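Local coordinates for protein spherulin-4 (Aspergillus clavatus, PDB 5C5G) that is a glycoside hydrolase of the spherulin-4 family that binds N-acetyl-D-galactosamine and probably acts on galactosaminogalactan, a polysaccharide of the fungal cell surface, at residues N37-I42 against R72-V77; S46-E51 against I93-A98; A78-K83 against F115-Q120; D125-L130 against S159-T164; H151-I156 against D166-F171. All blocks are in the same frame, centred on the assembly; numbering follows the deposited sequence.

Interaction 1. Residues N37-I42 against R72-V77; sequences NFTVVI and RLLGYV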
# COMPACT_ATOMS: atom_id res chain seq x y z
N ASN A 37 -10.02 3.65 -7.08
CA ASN A 37 -8.92 4.35 -6.41
C ASN A 37 -7.77 3.41 -6.15
O ASN A 37 -7.98 2.29 -5.67
CB ASN A 37 -9.42 4.96 -5.11
CG ASN A 37 -10.46 6.02 -5.34
OD1 ASN A 37 -10.32 6.83 -6.25
ND2 ASN A 37 -11.51 6.01 -4.53
N PHE A 38 -6.57 3.88 -6.47
CA PHE A 38 -5.35 3.10 -6.36
C PHE A 38 -4.43 3.74 -5.34
O PHE A 38 -4.13 4.94 -5.43
CB PHE A 38 -4.62 3.03 -7.70
CG PHE A 38 -5.36 2.28 -8.78
CD1 PHE A 38 -6.36 2.88 -9.51
CD2 PHE A 38 -5.04 0.97 -9.07
CE1 PHE A 38 -7.03 2.20 -10.51
CE2 PHE A 38 -5.72 0.28 -10.06
CZ PHE A 38 -6.70 0.91 -10.79
N THR A 39 -3.97 2.95 -4.39
CA THR A 39 -2.96 3.38 -3.43
C THR A 39 -1.67 2.71 -3.87
O THR A 39 -1.60 1.48 -3.85
CB THR A 39 -3.30 2.93 -2.02
OG1 THR A 39 -4.54 3.52 -1.64
CG2 THR A 39 -2.22 3.36 -1.04
N VAL A 40 -0.67 3.48 -4.27
CA VAL A 40 0.50 2.92 -4.94
C VAL A 40 1.74 3.27 -4.13
O VAL A 40 2.08 4.43 -3.97
CB VAL A 40 0.60 3.48 -6.35
CG1 VAL A 40 1.84 2.94 -7.06
CG2 VAL A 40 -0.66 3.16 -7.16
N VAL A 41 2.41 2.25 -3.61
CA VAL A 41 3.62 2.48 -2.84
C VAL A 41 4.81 2.39 -3.76
O VAL A 41 5.01 1.38 -4.45
CB VAL A 41 3.80 1.43 -1.74
CG1 VAL A 41 5.03 1.73 -0.92
CG2 VAL A 41 2.55 1.36 -0.86
N ILE A 42 5.62 3.43 -3.78
CA ILE A 42 6.86 3.38 -4.54
C ILE A 42 8.03 3.34 -3.56
O ILE A 42 7.97 3.81 -2.42
CB ILE A 42 6.96 4.48 -5.59
CG1 ILE A 42 6.79 5.81 -4.92
CG2 ILE A 42 5.87 4.30 -6.69
CD1 ILE A 42 8.05 6.43 -4.40
N ARG A 72 -3.06 7.54 -5.58
CA ARG A 72 -2.41 8.14 -4.42
C ARG A 72 -1.09 7.44 -4.19
O ARG A 72 -1.05 6.30 -3.72
CB ARG A 72 -3.29 8.01 -3.18
CG ARG A 72 -4.57 8.82 -3.24
CD ARG A 72 -4.31 10.33 -3.32
NE ARG A 72 -5.55 11.10 -3.40
CZ ARG A 72 -6.17 11.40 -4.54
NH1 ARG A 72 -7.31 12.09 -4.50
NH2 ARG A 72 -5.67 11.02 -5.70
N LEU A 73 -0.01 8.11 -4.56
CA LEU A 73 1.32 7.59 -4.37
C LEU A 73 1.75 7.78 -2.92
O LEU A 73 1.52 8.81 -2.32
CB LEU A 73 2.33 8.32 -5.24
CG LEU A 73 2.17 8.10 -6.73
CD1 LEU A 73 3.11 9.00 -7.50
CD2 LEU A 73 2.43 6.68 -7.14
N LEU A 74 2.43 6.76 -2.41
CA LEU A 74 3.03 6.81 -1.07
C LEU A 74 4.50 6.47 -1.17
O LEU A 74 4.89 5.57 -1.93
CB LEU A 74 2.38 5.80 -0.13
CG LEU A 74 0.85 5.84 0.01
CD1 LEU A 74 0.41 4.74 0.95
CD2 LEU A 74 0.35 7.15 0.51
N GLY A 75 5.31 7.13 -0.36
CA GLY A 75 6.72 6.78 -0.27
C GLY A 75 6.97 5.70 0.78
O GLY A 75 6.53 5.85 1.93
N TYR A 76 7.69 4.65 0.42
CA TYR A 76 8.07 3.58 1.34
C TYR A 76 9.13 4.07 2.33
O TYR A 76 10.16 4.60 1.91
CB TYR A 76 8.62 2.40 0.54
CG TYR A 76 9.13 1.24 1.35
CD1 TYR A 76 10.35 1.31 2.02
CD2 TYR A 76 8.43 0.05 1.40
CE1 TYR A 76 10.83 0.24 2.75
CE2 TYR A 76 8.90 -1.03 2.13
CZ TYR A 76 10.09 -0.92 2.81
OH TYR A 76 10.57 -1.98 3.55
N VAL A 77 8.89 3.85 3.62
CA VAL A 77 9.88 4.14 4.66
C VAL A 77 9.92 2.98 5.64
O VAL A 77 8.88 2.58 6.18
CB VAL A 77 9.54 5.44 5.42
CG1 VAL A 77 10.56 5.69 6.54
CG2 VAL A 77 9.52 6.63 4.46
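Phe38 and Arg72 open a run of five backbone hydrogen bonds that joins 38-42 to 72-77 as parallel strands. Arg72 N gives the first to Phe38 O. Next, Arg72 O receives Val40 N at 2.9 Å, Val40 O receives Leu74 N at 2.8 Å, Leu74 O receives Ile42 N, and finally Ile42 O receives Tyr76 N at 3.0 Å. Val40, Ile42, Arg72 and Leu74 therefore each both give and take, the alternation of parallel pairing. Weaker CA-H...O contacts fill the intervals, among them Leu73 CA to Val40 O at 3.3 Å.

The segments cross at -29°, the twist of a closed sheet. They are the second and third strands of an eight-stranded (beta/alpha) barrel, and helix 56-66 makes the beta-alpha-beta crossover between them.

Apolar contacts divide between the two faces. On the inner face, Thr39 CG2 meets Leu74 CD1 at 3.6 Å; with OG1 beside the backbone N (chi1 -61°), CG2 stands opposite that N, and OG1 hydrogen-bonds Glu227, two strands along the sheet. Val41 CG1 lies at the edge of the Tyr76 ring, 3.9 Å from Tyr76 CB, beside the N-acetyl-D-galactosamine site to which Tyr76 belongs. On the outer face, Val40 and Leu73 lie side by side, with Val40 CB 3.8 Å from Leu73 CD2, and Ile42 CG2 reaches the same methyl at 4.2 Å. Beta-branched Val40, Val41 and Ile42 suit extended backbone, and Leu73 adds apolar bulk; Ile42 continues outward onto Tyr96 and Trp99 of helix 86-103. Arg72 turns away to a salt bridge with Asp146 and a hydrogen bond to the backbone O of Glu69.

Interaction 2. Residues S46-E51 against I93-A98; sequences SGPGPE and IETYAA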
# COMPACT_ATOMS: atom_id res chain seq x y z
N SER A 46 14.38 0.55 -0.54
CA SER A 46 13.93 0.42 0.85
C SER A 46 13.89 1.80 1.49
O SER A 46 14.36 2.01 2.60
CB SER A 46 14.85 -0.52 1.64
OG SER A 46 14.80 -1.83 1.09
N GLY A 47 13.27 2.73 0.76
CA GLY A 47 13.31 4.14 1.08
C GLY A 47 13.56 4.94 -0.17
O GLY A 47 13.64 4.38 -1.26
N PRO A 48 13.74 6.25 -0.01
CA PRO A 48 13.90 7.13 -1.16
C PRO A 48 15.30 7.10 -1.74
O PRO A 48 15.52 7.72 -2.80
CB PRO A 48 13.54 8.51 -0.58
CG PRO A 48 13.92 8.40 0.87
CD PRO A 48 13.60 6.99 1.26
N GLY A 49 16.22 6.38 -1.11
CA GLY A 49 17.58 6.29 -1.59
C GLY A 49 18.48 7.30 -0.91
O GLY A 49 18.04 8.13 -0.12
N PRO A 50 19.77 7.25 -1.22
CA PRO A 50 20.77 8.03 -0.49
C PRO A 50 20.89 9.48 -0.93
O PRO A 50 21.66 10.21 -0.33
CB PRO A 50 22.07 7.28 -0.81
CG PRO A 50 21.84 6.68 -2.14
CD PRO A 50 20.39 6.28 -2.15
N GLU A 51 20.19 9.88 -1.99
CA GLU A 51 20.26 11.25 -2.49
C GLU A 51 18.90 11.93 -2.41
O GLU A 51 17.92 11.31 -2.06
CB GLU A 51 20.76 11.26 -3.94
CG GLU A 51 22.12 10.61 -4.09
CD GLU A 51 22.69 10.72 -5.48
OE1 GLU A 51 22.05 11.31 -6.38
OE2 GLU A 51 23.77 10.18 -5.67
N ILE A 93 11.25 10.45 5.37
CA ILE A 93 9.99 11.15 5.14
C ILE A 93 10.25 12.49 4.46
O ILE A 93 9.60 12.86 3.48
CB ILE A 93 9.25 11.40 6.47
CG1 ILE A 93 8.83 10.08 7.13
CG2 ILE A 93 8.03 12.28 6.23
CD1 ILE A 93 8.37 10.24 8.57
N GLU A 94 11.19 13.24 5.02
CA GLU A 94 11.50 14.58 4.52
C GLU A 94 12.09 14.55 3.12
O GLU A 94 11.92 15.48 2.35
CB GLU A 94 12.42 15.30 5.50
CG GLU A 94 11.66 15.65 6.78
CD GLU A 94 12.48 16.37 7.80
OE1 GLU A 94 13.72 16.43 7.64
OE2 GLU A 94 11.88 16.89 8.77
N THR A 95 12.81 13.49 2.80
CA THR A 95 13.39 13.34 1.46
C THR A 95 12.26 13.22 0.44
O THR A 95 12.23 13.96 -0.54
CB THR A 95 14.34 12.12 1.41
OG1 THR A 95 15.42 12.32 2.34
CG2 THR A 95 14.92 11.94 0.03
N TYR A 96 11.32 12.32 0.67
CA TYR A 96 10.16 12.24 -0.23
C TYR A 96 9.43 13.57 -0.30
O TYR A 96 9.02 14.01 -1.39
CB TYR A 96 9.17 11.18 0.24
CG TYR A 96 9.54 9.73 0.02
CD1 TYR A 96 9.67 9.19 -1.25
CD2 TYR A 96 9.74 8.90 1.11
CE1 TYR A 96 9.98 7.86 -1.43
CE2 TYR A 96 10.06 7.58 0.95
CZ TYR A 96 10.17 7.05 -0.33
OH TYR A 96 10.48 5.73 -0.56
N ALA A 97 9.22 14.20 0.84
CA ALA A 97 8.45 15.43 0.87
C ALA A 97 9.09 16.53 0.03
O ALA A 97 8.39 17.35 -0.54
CB ALA A 97 8.28 15.92 2.28
N ALA A 98 10.42 16.55 -0.01
CA ALA A 98 11.15 17.59 -0.73
C ALA A 98 11.28 17.30 -2.20
O ALA A 98 11.76 18.16 -2.94
CB ALA A 98 12.52 17.82 -0.10
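Tyr96 OH is hydrogen-bonded to the backbone carbonyl of Tyr76 and at the same time rests against the peptide that joins Gly47 to Pro48. It lies 3.2 Å from Gly47 C and 3.3 Å from Pro48 N, and since a proline nitrogen carries no hydrogen the second approach is simple contact. The ring behind this hydroxyl serves as a floor for Pro48. Pro48 CB stands over the middle of one face in a CH-pi contact, 3.7 Å from the centroid and 13° off the normal, while Pro48 CD touches Tyr96 CE2 at 3.6 Å. A rigid, compact proline fits here because its flank can be laid on an aromatic face with little loss of freedom.

One helix position earlier, Thr95 packs against CB and CG of the same proline. With OG1 beside the backbone N (chi1 -62°), CG2 stands opposite that N and meets Pro48 CB at 3.7 Å and Glu51 O at the same distance; OG1 turns back to Arg91 O within the helix. Gly47 has backbone angles open essentially to glycine.

The loop between strand 38-42 and helix 56-66 is thus laid against helix 86-103, whose Tyr96 also packs on Ile113 of strand 112-116.

Interaction 3. Residues A78-K83 against F115-Q120; sequences ATTYAK and FDETPQ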
# COMPACT_ATOMS: atom_id res chain seq x y z
N ALA A 78 11.10 2.43 5.88
CA ALA A 78 11.23 1.33 6.82
C ALA A 78 11.31 1.82 8.26
O ALA A 78 11.92 2.86 8.53
CB ALA A 78 12.49 0.53 6.50
N THR A 79 10.72 1.07 9.20
CA THR A 79 10.84 1.41 10.62
C THR A 79 11.52 0.33 11.45
O THR A 79 11.77 0.55 12.62
CB THR A 79 9.49 1.75 11.28
OG1 THR A 79 8.75 0.54 11.51
CG2 THR A 79 8.68 2.70 10.45
N THR A 80 11.79 -0.84 10.86
CA THR A 80 12.44 -1.93 11.59
C THR A 80 11.77 -2.22 12.94
O THR A 80 12.42 -2.29 13.98
CB THR A 80 13.95 -1.67 11.81
OG1 THR A 80 14.48 -0.98 10.68
CG2 THR A 80 14.70 -3.00 12.01
N TYR A 81 10.45 -2.38 12.91
CA TYR A 81 9.68 -2.71 14.11
C TYR A 81 9.87 -1.64 15.18
O TYR A 81 9.91 -1.91 16.36
CB TYR A 81 10.02 -4.12 14.59
CG TYR A 81 9.83 -5.09 13.45
CD1 TYR A 81 8.55 -5.45 13.03
CD2 TYR A 81 10.92 -5.59 12.74
CE1 TYR A 81 8.36 -6.31 11.95
CE2 TYR A 81 10.74 -6.44 11.67
CZ TYR A 81 9.47 -6.80 11.28
OH TYR A 81 9.29 -7.65 10.22
N ALA A 82 9.92 -0.39 14.71
CA ALA A 82 10.04 0.79 15.56
C ALA A 82 11.37 0.87 16.29
O ALA A 82 11.52 1.65 17.23
CB ALA A 82 8.86 0.89 16.54
N LYS A 83 12.34 0.07 15.85
CA LYS A 83 13.68 0.10 16.42
C LYS A 83 14.58 1.04 15.63
O LYS A 83 15.65 1.42 16.11
CB LYS A 83 14.30 -1.30 16.44
CG LYS A 83 13.57 -2.29 17.34
CD LYS A 83 13.99 -3.73 17.03
N PHE A 115 4.77 3.10 5.99
CA PHE A 115 5.76 2.70 6.99
C PHE A 115 5.79 1.18 7.06
O PHE A 115 4.83 0.55 7.53
CB PHE A 115 5.41 3.27 8.35
CG PHE A 115 5.58 4.77 8.43
CD1 PHE A 115 6.85 5.33 8.45
CD2 PHE A 115 4.49 5.60 8.52
CE1 PHE A 115 7.03 6.70 8.55
CE2 PHE A 115 4.65 6.99 8.62
CZ PHE A 115 5.94 7.54 8.64
N ASP A 116 6.88 0.59 6.61
CA ASP A 116 7.02 -0.86 6.65
C ASP A 116 7.54 -1.33 7.99
O ASP A 116 8.22 -0.60 8.72
CB ASP A 116 7.93 -1.34 5.52
CG ASP A 116 7.69 -2.78 5.13
OD1 ASP A 116 6.64 -3.36 5.49
OD2 ASP A 116 8.57 -3.35 4.46
N GLU A 117 7.16 -2.55 8.33
CA GLU A 117 7.64 -3.25 9.51
C GLU A 117 7.25 -2.55 10.79
O GLU A 117 8.05 -2.42 11.71
CB GLU A 117 9.16 -3.40 9.49
CG GLU A 117 9.73 -3.95 8.21
CD GLU A 117 11.22 -3.65 8.04
OE1 GLU A 117 11.69 -2.53 8.38
OE2 GLU A 117 11.93 -4.55 7.54
N THR A 118 6.02 -2.09 10.90
CA THR A 118 5.57 -1.55 12.17
C THR A 118 5.31 -2.73 13.13
O THR A 118 5.02 -3.84 12.70
CB THR A 118 4.33 -0.69 12.00
OG1 THR A 118 3.32 -1.45 11.34
CG2 THR A 118 4.65 0.56 11.19
N PRO A 119 5.46 -2.51 14.44
CA PRO A 119 5.33 -3.62 15.39
C PRO A 119 3.89 -4.04 15.64
O PRO A 119 2.97 -3.24 15.44
CB PRO A 119 5.96 -3.07 16.67
CG PRO A 119 6.04 -1.64 16.49
CD PRO A 119 5.95 -1.28 15.07
N GLN A 120 3.72 -5.29 16.03
CA GLN A 120 2.42 -5.81 16.43
C GLN A 120 2.15 -5.58 17.89
O GLN A 120 1.01 -5.36 18.28
CB GLN A 120 2.36 -7.32 16.22
CG GLN A 120 2.14 -7.78 14.81
CD GLN A 120 2.18 -9.28 14.75
OE1 GLN A 120 3.25 -9.87 14.62
NE2 GLN A 120 1.01 -9.92 14.89
O HOH W 1 14.54 -2.46 8.36
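The Tyr81 ring has Glu117 CB over one face, 3.9 Å from the centroid and 12° off the normal, and Pro119 CA near its edge. This is a CH-pi contact made by the aliphatic root of an acidic residue, whose carboxylate leads on to other partners. The second ring, Phe115, receives Thr79 CG2 at 3.8 Å from its CD1; the two side chains cross nearly at right angles.

Glu117 also makes polar bonds. With its chain extended beyond CG, OE1 takes the amide of Thr80 N at 3.0 Å, on the anti side and 34° out of the carboxylate plane. Water 1 donates to the same OE1 and hydrogen-bonds Thr80 OG1, so the loop is linked to the carboxylate both directly and through solvent.

These residues lie where the third and fourth strands of the (beta/alpha) barrel run out into loops, the end at which such folds carry their active sites. Asp116, a residue of the N-acetyl-D-galactosamine site, bonds Tyr76 of that site through OD2. Parallel pairing continues as Ala78 faces Asp116, and Thr79 N donates to Asp116 O at 3.0 Å.

Beyond the sheet, Thr80 to Lys83 form a type I' turn closed by Lys83 N to Thr80 O at 3.0 Å. Tyr81 N makes a short but bent, weak bond to Glu117 O. Small Ala82 lets its CB settle on Pro119 CG at 3.8 Å.

Interaction 4. Residues D125-L130 against S159-T164; sequences DILAYL and SRYLST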
# COMPACT_ATOMS: atom_id res chain seq x y z
N ASP A 125 5.66 3.32 24.49
CA ASP A 125 6.73 4.06 23.82
C ASP A 125 6.62 3.89 22.32
O ASP A 125 6.92 4.80 21.54
CB ASP A 125 8.12 3.57 24.26
CG ASP A 125 8.47 3.97 25.68
OD1 ASP A 125 7.69 4.72 26.30
OD2 ASP A 125 9.54 3.53 26.16
N ILE A 126 6.21 2.70 21.88
CA ILE A 126 6.00 2.47 20.47
C ILE A 126 4.83 3.30 19.97
O ILE A 126 4.90 3.91 18.90
CB ILE A 126 5.76 0.99 20.16
CG1 ILE A 126 7.02 0.19 20.47
CG2 ILE A 126 5.34 0.80 18.71
CD1 ILE A 126 6.86 -1.31 20.38
N LEU A 127 3.75 3.34 20.73
CA LEU A 127 2.62 4.17 20.34
C LEU A 127 3.06 5.62 20.17
O LEU A 127 2.70 6.27 19.21
CB LEU A 127 1.49 4.06 21.37
CG LEU A 127 0.26 4.92 21.05
CD1 LEU A 127 -0.43 4.49 19.77
CD2 LEU A 127 -0.72 4.91 22.21
N ALA A 128 3.87 6.14 21.10
CA ALA A 128 4.36 7.51 21.00
C ALA A 128 5.21 7.73 19.75
O ALA A 128 5.12 8.77 19.09
CB ALA A 128 5.15 7.88 22.27
N TYR A 129 6.02 6.75 19.42
CA TYR A 129 6.86 6.79 18.22
C TYR A 129 6.00 6.84 16.98
O TYR A 129 6.22 7.69 16.11
CB TYR A 129 7.75 5.54 18.23
CG TYR A 129 8.66 5.22 17.05
CD1 TYR A 129 8.19 4.59 15.92
CD2 TYR A 129 10.03 5.42 17.15
CE1 TYR A 129 9.03 4.22 14.89
CE2 TYR A 129 10.89 5.05 16.13
CZ TYR A 129 10.38 4.45 15.01
OH TYR A 129 11.22 4.06 14.00
N LEU A 130 5.00 5.97 16.89
CA LEU A 130 4.13 5.96 15.72
C LEU A 130 3.32 7.24 15.62
O LEU A 130 3.12 7.78 14.52
CB LEU A 130 3.21 4.75 15.72
CG LEU A 130 3.93 3.40 15.58
CD1 LEU A 130 2.94 2.26 15.74
CD2 LEU A 130 4.64 3.29 14.24
N SER A 159 -4.92 -3.32 18.57
CA SER A 159 -5.88 -2.45 17.93
C SER A 159 -5.61 -0.98 18.24
O SER A 159 -6.04 -0.13 17.47
CB SER A 159 -7.30 -2.82 18.35
OG SER A 159 -7.49 -2.66 19.74
N ARG A 160 -4.91 -0.68 19.33
CA ARG A 160 -4.63 0.71 19.67
C ARG A 160 -3.75 1.39 18.64
O ARG A 160 -3.70 2.63 18.57
CB ARG A 160 -4.00 0.80 21.06
CG ARG A 160 -5.00 0.58 22.17
CD ARG A 160 -4.32 0.33 23.50
NE ARG A 160 -3.83 -1.04 23.57
CZ ARG A 160 -3.37 -1.60 24.69
NH1 ARG A 160 -2.95 -2.85 24.65
NH2 ARG A 160 -3.34 -0.93 25.83
N TYR A 161 -3.05 0.62 17.81
CA TYR A 161 -2.26 1.23 16.76
C TYR A 161 -3.08 1.65 15.54
O TYR A 161 -2.64 2.49 14.76
CB TYR A 161 -1.16 0.25 16.33
CG TYR A 161 -0.09 -0.02 17.36
CD1 TYR A 161 0.36 0.97 18.22
CD2 TYR A 161 0.50 -1.27 17.46
CE1 TYR A 161 1.36 0.71 19.15
CE2 TYR A 161 1.51 -1.53 18.40
CZ TYR A 161 1.91 -0.53 19.25
OH TYR A 161 2.90 -0.76 20.16
N LEU A 162 -4.26 1.07 15.35
CA LEU A 162 -4.98 1.29 14.11
C LEU A 162 -5.34 2.75 13.88
O LEU A 162 -5.34 3.22 12.74
CB LEU A 162 -6.24 0.44 14.06
CG LEU A 162 -5.99 -1.06 14.04
CD1 LEU A 162 -7.31 -1.81 14.15
CD2 LEU A 162 -5.23 -1.54 12.81
N SER A 163 -5.65 3.48 14.94
CA SER A 163 -6.10 4.86 14.77
C SER A 163 -4.94 5.81 14.48
O SER A 163 -5.18 6.98 14.16
CB SER A 163 -6.90 5.32 15.97
OG SER A 163 -6.08 5.35 17.11
N THR A 164 -3.70 5.33 14.56
CA THR A 164 -2.54 6.17 14.23
C THR A 164 -2.23 6.21 12.74
O THR A 164 -1.38 6.98 12.29
CB THR A 164 -1.28 5.73 15.00
OG1 THR A 164 -0.79 4.46 14.55
CG2 THR A 164 -1.59 5.65 16.47
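Tyr161 pushes its ring into the hollow formed by Ile126, Leu127 and Leu130 on one side of helix 124-139. Leu130 CD1 sits over a face of the ring, 4.1 Å from the centroid and displaced toward the rim, nearest to Tyr161 CD1. Leu127 lies along the edge instead: its CD1 is in the ring plane, 3.9 Å from Tyr161 CD1, and its CA stands by CE1. At the far end, Ile126 CG2 presses on Tyr161 OH at 3.2 Å. One flat side chain is thus held by two successive aliphatic residues and a third about one helical turn on.

A second bump is the methyl of Thr164. Leu127, with CG opposite its backbone N (chi1 179°), extends toward the 159-164 segment and places CD1 3.7 Å from Thr164 CG2, wedged between that methyl and the ring. Thr164 OG1 turns back to its own segment, giving a 2.7 Å hydrogen bond to Tyr161 O, in the carbonyl plane on a lone pair. Thr164 N donates to the same oxygen, so two bonds fix how the threonine presents its methyl to Leu127.

The contact sets the fourth helix of the barrel against the helically coiled chain that leads toward strand 167-172. No hydrogen bond crosses it. Tyr161 OH bonds Gln121 O and Asp123 N, so cohesion between the two segments rests on shape and the burial of carbon.

Interaction 5. Residues H151-I156 against D166-F171; sequences HNPGAI and DSTVVF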
# COMPACT_ATOMS: atom_id res chain seq x y z
N HIS A 151 0.49 1.83 7.63
CA HIS A 151 1.40 0.98 8.38
C HIS A 151 1.36 -0.42 7.83
O HIS A 151 0.28 -0.91 7.48
CB HIS A 151 0.96 0.90 9.84
CG HIS A 151 1.17 2.15 10.60
ND1 HIS A 151 0.73 2.30 11.90
CD2 HIS A 151 1.77 3.32 10.27
CE1 HIS A 151 1.07 3.51 12.33
NE2 HIS A 151 1.69 4.14 11.36
N ASN A 152 2.50 -1.09 7.80
CA ASN A 152 2.54 -2.51 7.47
C ASN A 152 3.20 -3.37 8.55
O ASN A 152 4.39 -3.66 8.49
CB ASN A 152 3.27 -2.77 6.16
CG ASN A 152 3.18 -4.23 5.76
OD1 ASN A 152 2.34 -4.99 6.27
ND2 ASN A 152 4.08 -4.67 4.90
N PRO A 153 2.39 -3.82 9.51
CA PRO A 153 2.90 -4.80 10.47
C PRO A 153 2.93 -6.19 9.88
O PRO A 153 3.54 -7.08 10.48
CB PRO A 153 1.88 -4.72 11.62
CG PRO A 153 0.62 -4.23 10.97
CD PRO A 153 1.07 -3.30 9.88
N GLY A 154 2.29 -6.39 8.74
CA GLY A 154 2.30 -7.68 8.07
C GLY A 154 1.54 -8.77 8.80
O GLY A 154 1.74 -9.96 8.52
N ALA A 155 0.68 -8.37 9.73
CA ALA A 155 -0.02 -9.26 10.64
C ALA A 155 -0.87 -8.35 11.51
O ALA A 155 -0.79 -7.13 11.39
CB ALA A 155 0.97 -10.06 11.49
N ILE A 156 -1.70 -8.91 12.37
CA ILE A 156 -2.61 -8.08 13.13
C ILE A 156 -1.90 -7.43 14.32
O ILE A 156 -1.39 -8.14 15.18
CB ILE A 156 -3.81 -8.90 13.64
CG1 ILE A 156 -4.63 -9.45 12.46
CG2 ILE A 156 -4.71 -8.02 14.52
CD1 ILE A 156 -5.60 -10.54 12.87
N ASP A 166 -4.01 5.83 8.54
CA ASP A 166 -5.20 5.79 7.70
C ASP A 166 -5.57 4.38 7.31
O ASP A 166 -6.76 4.02 7.26
CB ASP A 166 -4.99 6.65 6.47
CG ASP A 166 -4.84 8.10 6.82
OD1 ASP A 166 -5.83 8.68 7.32
OD2 ASP A 166 -3.76 8.70 6.63
N SER A 167 -4.56 3.54 7.08
CA SER A 167 -4.77 2.11 6.81
C SER A 167 -3.61 1.32 7.36
O SER A 167 -2.48 1.82 7.38
CB SER A 167 -4.89 1.84 5.31
OG SER A 167 -6.01 2.51 4.77
N THR A 168 -3.90 0.10 7.78
CA THR A 168 -2.90 -0.81 8.28
C THR A 168 -3.03 -2.13 7.55
O THR A 168 -4.12 -2.70 7.48
CB THR A 168 -3.07 -1.06 9.80
OG1 THR A 168 -2.87 0.17 10.50
CG2 THR A 168 -2.09 -2.05 10.32
N VAL A 169 -1.91 -2.63 7.03
CA VAL A 169 -1.85 -3.94 6.40
C VAL A 169 -1.80 -5.00 7.48
O VAL A 169 -0.77 -5.26 8.08
CB VAL A 169 -0.62 -4.06 5.48
CG1 VAL A 169 -0.68 -5.37 4.73
CG2 VAL A 169 -0.54 -2.88 4.49
N VAL A 170 -2.95 -5.61 7.74
CA VAL A 170 -3.09 -6.58 8.82
C VAL A 170 -2.97 -8.01 8.36
O VAL A 170 -2.95 -8.91 9.20
CB VAL A 170 -4.40 -6.40 9.61
CG1 VAL A 170 -4.45 -5.04 10.30
CG2 VAL A 170 -5.64 -6.62 8.74
N PHE A 171 -2.87 -8.23 7.05
CA PHE A 171 -2.64 -9.55 6.50
C PHE A 171 -1.71 -9.36 5.31
O PHE A 171 -2.01 -8.56 4.43
CB PHE A 171 -3.95 -10.22 6.05
CG PHE A 171 -3.73 -11.62 5.57
CD1 PHE A 171 -3.38 -11.86 4.26
CD2 PHE A 171 -3.76 -12.69 6.46
CE1 PHE A 171 -3.10 -13.14 3.83
CE2 PHE A 171 -3.51 -13.97 6.03
CZ PHE A 171 -3.17 -14.19 4.73
O HOH W 2 -0.93 0.18 12.73
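His151 pairs with Thr168 in parallel register: its O takes Val169 N at 2.8 Å and its N gives to Ser167 O at 3.0 Å. Packing is closest just beyond. Pro153 CD and Thr168 CG2 are only 3.4 Å apart, tighter than carbons usually come, and Asn152 OD1 touches Val169 CB at 3.2 Å. Asn152 extends with CG opposite its backbone N (chi1 -174°), which lays OD1 along the valine and leaves ND2 to hydrogen-bond Glu172, a residue of the N-acetyl-D-galactosamine site.

Farther along, the pairing slackens as 153-156 leaves the sheet. Gly154, at a positive phi that suits a residue without side chain, gives weak bonds from N to Val169 O (3.3 Å) and to Asn152 OD1, and Ile156 CG1 stands 4.2 Å from Val170 CB. Beside the His151 ring direct contact gives way to a water: water 2, at the ring edge and in its plane, hydrogen-bonds ND1 and bridges to Thr168 OG1 at 3.0 Å.

Strand 148-152 is here flanked by 112-116 on its other side, as 167-172 is by 198-203, and the chain joins the two paired strands without a regular helix.

How the interactions relate
Interactions 1 and 5 are buried strand pairs of the same barrel that do not touch; backbone hydrogen bonds dominate both. Interaction 3 lies between them in sheet order, sharing strand 71-78 with the first and bonding to strand 148-152 of the fifth, but it is partly buried and mixes weak, water-mediated and carboxylate bonds, as befits a loop-rich rim. Interactions 2 and 4 sit farther out, 2 still buried and 4 partly so, where helices 86-103 and 124-139 meet loops; neither has a hydrogen bond between its segments, and a tyrosine ring is central to each, met over a face in 2 and at face and edge in 4. Interaction 4 touches 3 through Pro119 on Ile126, and 5 through Thr164 on His151.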